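Local atomic coordinates of polyisoprenyl-teichoic acid--peptidoglycan teichoic acid transferase TagV (Bacillus subtilis, PDB entry 6UF3), a protein that belongs to the LytR-CpsA-Psr family of bacterial cell-envelope proteins. Residues V111-D116 against G134-N139; G98-I103 against E142-A147. All blocks are in the same frame, centred on the assembly; numbering follows the deposited sequence.

Interactions 1 and 2 lie side by side within the LytR-CpsA-Psr family region, their centres about 13 Å apart. Interaction 1 is nested in the loop that interaction 2 closes: helix 96-105 runs into strand 109-113, and strand 134-138 runs into helix 140-148, so one helix precedes its strand and the other follows its strand. Two places join them. Tyr146 of helix 140-148 lays its OH 3.3 Å from Pro114 CD, just past the end of strand 109-113, and just past strand 134-138, Asn139 C packs 3.7 Å from Ile103 CG2. The helix pair is the more buried of the two and lies nearer the centre of the chain.

Interaction 1 (V111-D116 against G134-N139); sequences VDVPFD and GEMHLN
A two-stranded antiparallel sheet, separate from the main six-stranded mixed sheet, brings Val111 to Val113 alongside Gly134 to Met136. Val111 and Met136 form a hydrogen-bonded pair: Val111 N gives to Met136 O at 3.0 Å, and Met136 N gives back to Val111 O at 2.9 Å, each carbonyl pointing almost straight at its donor. The second such pair, Val113 with Gly134, differs in the approach to the carbonyl. Val113 N reaches Gly134 O at 2.8 Å from 42° above the carbonyl plane, while Gly134 N meets Val113 O at 2.9 Å. Between them lies the non-hydrogen-bonded pair Asp112 and Glu135. The strand axes, at 130°, are well short of antiparallel, and the strands are joined by a long connection holding strands 117-119 and 129-131.

The valines share one face with Met136. Val113 CG2, anti to its carbonyl carbon, leans against the thioether, 3.7 Å from Met136 SD, with Met136 CG also close to that methyl. Further along, Val111 and Leu138 cross nearly at a right angle, Val111 CG2 meeting Leu138 CD1 at 3.6 Å. Tyr146 of helix 140-148 and Phe131 pack onto this apolar side. Asp112 and Glu135 project from the reverse, more exposed face, where their carboxylates stay well apart; Asp112 OD1 bends back over the Gly134 backbone, 3.4 Å from Gly134 C. Gly134 adopts a positive phi of 114°, a conformation readily open to glycine. Past the strand, Asn139 caps the following helix, its OD1 accepting from Glu142 N.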
loop_
_atom_site.group_PDB
_atom_site.type_symbol
_atom_site.label_atom_id
_atom_site.label_comp_id
_atom_site.label_asym_id
_atom_site.label_seq_id
_atom_site.Cartn_x
_atom_site.Cartn_y
_atom_site.Cartn_z
ATOM N N VAL A 111 -2.246 14.750 -7.714
ATOM C CA VAL A 111 -2.690 13.562 -8.438
ATOM C C VAL A 111 -3.373 13.976 -9.735
ATOM O O VAL A 111 -3.921 15.073 -9.864
ATOM C CB VAL A 111 -3.650 12.663 -7.619
ATOM C CG1 VAL A 111 -2.955 12.073 -6.385
ATOM C CG2 VAL A 111 -4.910 13.428 -7.234
ATOM N N ASP A 112 -3.349 13.061 -10.699
ATOM C CA ASP A 112 -4.023 13.239 -11.983
ATOM C C ASP A 112 -5.380 12.542 -11.900
ATOM O O ASP A 112 -5.472 11.321 -12.044
ATOM C CB ASP A 112 -3.169 12.687 -13.119
ATOM C CG ASP A 112 -3.622 13.179 -14.480
ATOM O OD1 ASP A 112 -4.599 13.956 -14.544
ATOM O OD2 ASP A 112 -2.995 12.790 -15.488
ATOM N N VAL A 113 -6.426 13.325 -11.651
ATOM C CA VAL A 113 -7.791 12.809 -11.500
ATOM C C VAL A 113 -8.282 12.252 -12.833
ATOM O O VAL A 113 -8.187 12.943 -13.866
ATOM C CB VAL A 113 -8.720 13.927 -10.995
ATOM C CG1 VAL A 113 -10.158 13.443 -10.924
ATOM C CG2 VAL A 113 -8.247 14.415 -9.633
ATOM N N PRO A 114 -8.828 11.028 -12.871
ATOM C CA PRO A 114 -9.208 10.426 -14.157
ATOM C C PRO A 114 -10.516 10.953 -14.726
ATOM O O PRO A 114 -10.673 11.022 -15.950
ATOM C CB PRO A 114 -9.312 8.934 -13.819
ATOM C CG PRO A 114 -9.702 8.912 -12.395
ATOM C CD PRO A 114 -8.999 10.089 -11.750
ATOM N N PHE A 115 -11.462 11.325 -13.865
ATOM C CA PHE A 115 -12.755 11.816 -14.322
ATOM C C PHE A 115 -13.406 12.608 -13.197
ATOM O O PHE A 115 -13.031 12.482 -12.030
ATOM C CB PHE A 115 -13.666 10.666 -14.769
ATOM C CG PHE A 115 -13.812 9.585 -13.738
ATOM C CD1 PHE A 115 -14.768 9.686 -12.738
ATOM C CD2 PHE A 115 -12.979 8.478 -13.755
ATOM C CE1 PHE A 115 -14.895 8.703 -11.780
ATOM C CE2 PHE A 115 -13.103 7.488 -12.799
ATOM C CZ PHE A 115 -14.063 7.601 -11.811
ATOM N N ASP A 116 -14.399 13.412 -13.565
ATOM C CA ASP A 116 -15.100 14.232 -12.586
ATOM C C ASP A 116 -15.975 13.362 -11.692
ATOM O O ASP A 116 -16.688 12.478 -12.177
ATOM C CB ASP A 116 -15.952 15.282 -13.296
ATOM C CG ASP A 116 -15.119 16.377 -13.929
ATOM O OD1 ASP A 116 -14.170 16.046 -14.671
ATOM O OD2 ASP A 116 -15.417 17.565 -13.689
ATOM N N GLY A 134 -8.143 15.817 -14.406
ATOM C CA GLY A 134 -6.912 16.558 -14.577
ATOM C C GLY A 134 -6.180 16.727 -13.260
ATOM O O GLY A 134 -6.494 16.095 -12.249
ATOM N N GLU A 135 -5.175 17.590 -13.285
ATOM C CA GLU A 135 -4.316 17.748 -12.122
ATOM C C GLU A 135 -5.089 18.378 -10.970
ATOM O O GLU A 135 -5.864 19.320 -11.162
ATOM C CB GLU A 135 -3.093 18.598 -12.485
ATOM C CG GLU A 135 -2.564 19.488 -11.368
ATOM C CD GLU A 135 -1.858 18.707 -10.270
ATOM O OE1 GLU A 135 -1.513 17.524 -10.499
ATOM O OE2 GLU A 135 -1.652 19.282 -9.176
ATOM N N MET A 136 -4.890 17.834 -9.767
ATOM C CA MET A 136 -5.439 18.426 -8.555
ATOM C C MET A 136 -4.427 18.295 -7.429
ATOM O O MET A 136 -3.673 17.316 -7.353
ATOM C CB MET A 136 -6.756 17.760 -8.117
ATOM C CG MET A 136 -7.990 18.159 -8.913
ATOM S SD MET A 136 -9.484 17.560 -8.088
ATOM C CE MET A 136 -9.675 18.761 -6.771
ATOM N N HIS A 137 -4.447 19.278 -6.531
ATOM C CA HIS A 137 -3.675 19.250 -5.296
ATOM C C HIS A 137 -4.646 19.052 -4.137
ATOM O O HIS A 137 -5.427 19.952 -3.819
ATOM C CB HIS A 137 -2.869 20.537 -5.120
ATOM C CG HIS A 137 -1.816 20.437 -4.063
ATOM N ND1 HIS A 137 -0.514 20.081 -4.341
ATOM C CD2 HIS A 137 -1.879 20.623 -2.722
ATOM C CE1 HIS A 137 0.181 20.055 -3.215
ATOM N NE2 HIS A 137 -0.623 20.383 -2.220
ATOM N N LEU A 138 -4.594 17.880 -3.509
ATOM C CA LEU A 138 -5.557 17.490 -2.492
ATOM C C LEU A 138 -4.974 17.627 -1.094
ATOM O O LEU A 138 -3.808 17.301 -0.863
ATOM C CB LEU A 138 -6.004 16.044 -2.705
ATOM C CG LEU A 138 -6.413 15.673 -4.129
ATOM C CD1 LEU A 138 -6.734 14.189 -4.177
ATOM C CD2 LEU A 138 -7.606 16.493 -4.585
ATOM N N ASN A 139 -5.798 18.095 -0.161
ATOM C CA ASN A 139 -5.448 18.048 1.254
ATOM C C ASN A 139 -5.814 16.662 1.800
ATOM O O ASN A 139 -6.256 15.778 1.062
ATOM C CB ASN A 139 -6.121 19.193 2.011
ATOM C CG ASN A 139 -7.644 19.141 1.959
ATOM O OD1 ASN A 139 -8.243 18.071 1.862
ATOM N ND2 ASN A 139 -8.274 20.305 2.047
#

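Interaction 2 (G98-I103 against E142-A147); sequences GFKDVI and EALAYA
Helices 98-103 and 142-147 cross at 126°, their axes coming within 9.4 Å, and the backbones draw nearest at Lys100 and Leu144, where the CA atoms are 6.5 Å apart. No hydrogen bond spans them, so side-chain packing makes the contact. Phe99 supplies the centre of it. With CG anti to the backbone N (chi1 172°), its ring meets helix 142-147 edge-on: Phe99 CE2 lies 3.6 Å from Leu144 N, with Ala143 C also near the ring plane. Phe99 CD2 touches Leu144 CD1 at 3.9 Å, and Phe99 CE2 sits at the same 3.9 Å from Ala143 CB.

This helix-on-helix packing within the LytR-CpsA-Psr region joins the helix leading into strand 109-113 to the one following strand 134-138, and Ile167 of helix 158-177 closes on Phe99 from a third helix. One turn after Phe99, Ile103 places CG1 over a face of the phenylalanine ring, offset toward its rim, while its other branch, CG2, reaches Ala143 CB at 4.0 Å. Ala143 CB thus touches both Phe99 and Ile103. Lys100 lends its aliphatic part, Lys100 CD lying 4.0 Å from Leu144 CD2; a bend at chi3 (-53°) turns the end of the chain, and the ammonium group makes a salt bridge with Asp122, whose own side chain also touches Leu144.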
loop_
_atom_site.group_PDB
_atom_site.type_symbol
_atom_site.label_atom_id
_atom_site.label_comp_id
_atom_site.label_asym_id
_atom_site.label_seq_id
_atom_site.Cartn_x
_atom_site.Cartn_y
_atom_site.Cartn_z
ATOM N N GLY A 98 -4.821 8.913 10.638
ATOM C CA GLY A 98 -3.389 8.988 10.415
ATOM C C GLY A 98 -3.056 9.335 8.979
ATOM O O GLY A 98 -2.115 10.089 8.713
ATOM N N PHE A 99 -3.829 8.800 8.038
ATOM C CA PHE A 99 -3.570 9.066 6.630
ATOM C C PHE A 99 -3.781 10.537 6.314
ATOM O O PHE A 99 -2.955 11.167 5.622
ATOM C CB PHE A 99 -4.475 8.194 5.757
ATOM C CG PHE A 99 -4.409 8.540 4.289
ATOM C CD1 PHE A 99 -3.362 8.084 3.502
ATOM C CD2 PHE A 99 -5.390 9.328 3.706
ATOM C CE1 PHE A 99 -3.291 8.412 2.163
ATOM C CE2 PHE A 99 -5.327 9.653 2.362
ATOM C CZ PHE A 99 -4.279 9.194 1.591
ATOM N N LYS A 100 -4.910 11.089 6.778
ATOM C CA LYS A 100 -5.148 12.514 6.584
ATOM C C LYS A 100 -4.019 13.336 7.188
ATOM O O LYS A 100 -3.570 14.315 6.580
ATOM C CB LYS A 100 -6.489 12.927 7.193
ATOM C CG LYS A 100 -7.698 12.436 6.423
ATOM C CD LYS A 100 -8.975 13.075 6.926
ATOM C CE LYS A 100 -9.122 12.897 8.426
ATOM N NZ LYS A 100 -10.427 13.422 8.914
ATOM N N ASP A 101 -3.555 12.954 8.389
ATOM C CA ASP A 101 -2.456 13.683 9.023
ATOM C C ASP A 101 -1.197 13.650 8.163
ATOM O O ASP A 101 -0.535 14.681 7.983
ATOM C CB ASP A 101 -2.160 13.115 10.415
ATOM C CG ASP A 101 -1.151 13.960 11.187
ATOM O OD1 ASP A 101 -1.417 15.165 11.369
ATOM O OD2 ASP A 101 -0.098 13.427 11.605
ATOM N N VAL A 102 -0.845 12.475 7.639
ATOM C CA VAL A 102 0.336 12.359 6.785
ATOM C C VAL A 102 0.230 13.329 5.619
ATOM O O VAL A 102 1.151 14.110 5.350
ATOM C CB VAL A 102 0.513 10.916 6.281
ATOM C CG1 VAL A 102 1.622 10.866 5.228
ATOM C CG2 VAL A 102 0.822 9.966 7.431
ATOM N N ILE A 103 -0.915 13.307 4.930
ATOM C CA ILE A 103 -1.081 14.145 3.742
ATOM C C ILE A 103 -1.006 15.623 4.109
ATOM O O ILE A 103 -0.406 16.440 3.387
ATOM C CB ILE A 103 -2.404 13.805 3.027
ATOM C CG1 ILE A 103 -2.434 12.334 2.600
ATOM C CG2 ILE A 103 -2.616 14.720 1.814
ATOM C CD1 ILE A 103 -1.321 11.947 1.611
ATOM N N GLU A 142 -9.521 15.551 1.345
ATOM C CA GLU A 142 -9.777 15.279 -0.064
ATOM C C GLU A 142 -9.055 14.020 -0.527
ATOM O O GLU A 142 -9.610 13.232 -1.304
ATOM C CB GLU A 142 -9.359 16.491 -0.904
ATOM C CG GLU A 142 -10.186 17.738 -0.605
ATOM C CD GLU A 142 -9.572 19.007 -1.165
ATOM O OE1 GLU A 142 -10.320 19.988 -1.335
ATOM O OE2 GLU A 142 -8.352 19.020 -1.432
ATOM N N ALA A 143 -7.821 13.811 -0.066
ATOM C CA ALA A 143 -7.064 12.641 -0.496
ATOM C C ALA A 143 -7.689 11.359 0.037
ATOM O O ALA A 143 -7.708 10.335 -0.660
ATOM C CB ALA A 143 -5.605 12.760 -0.050
ATOM N N LEU A 144 -8.229 11.409 1.260
ATOM C CA LEU A 144 -8.950 10.258 1.808
ATOM C C LEU A 144 -10.192 9.954 0.987
ATOM O O LEU A 144 -10.446 8.792 0.633
ATOM C CB LEU A 144 -9.326 10.516 3.268
ATOM C CG LEU A 144 -10.063 9.353 3.946
ATOM C CD1 LEU A 144 -9.146 8.143 3.981
ATOM C CD2 LEU A 144 -10.546 9.713 5.348
ATOM N N ALA A 145 -10.992 10.985 0.682
ATOM C CA ALA A 145 -12.186 10.759 -0.129
ATOM C C ALA A 145 -11.819 10.211 -1.503
ATOM O O ALA A 145 -12.524 9.354 -2.050
ATOM C CB ALA A 145 -12.998 12.049 -0.263
ATOM N N TYR A 146 -10.719 10.707 -2.078
ATOM C CA TYR A 146 -10.219 10.193 -3.348
ATOM C C TYR A 146 -9.885 8.709 -3.248
ATOM O O TYR A 146 -10.229 7.924 -4.142
ATOM C CB TYR A 146 -8.986 11.004 -3.761
ATOM C CG TYR A 146 -8.480 10.749 -5.162
ATOM C CD1 TYR A 146 -9.157 11.246 -6.264
ATOM C CD2 TYR A 146 -7.310 10.022 -5.377
ATOM C CE1 TYR A 146 -8.688 11.031 -7.546
ATOM C CE2 TYR A 146 -6.832 9.795 -6.660
ATOM C CZ TYR A 146 -7.528 10.305 -7.738
ATOM O OH TYR A 146 -7.077 10.094 -9.017
ATOM N N ALA A 147 -9.220 8.309 -2.158
ATOM C CA ALA A 147 -8.824 6.913 -1.985
ATOM C C ALA A 147 -10.019 6.010 -1.741
ATOM O O ALA A 147 -9.980 4.830 -2.107
ATOM C CB ALA A 147 -7.842 6.777 -0.822
#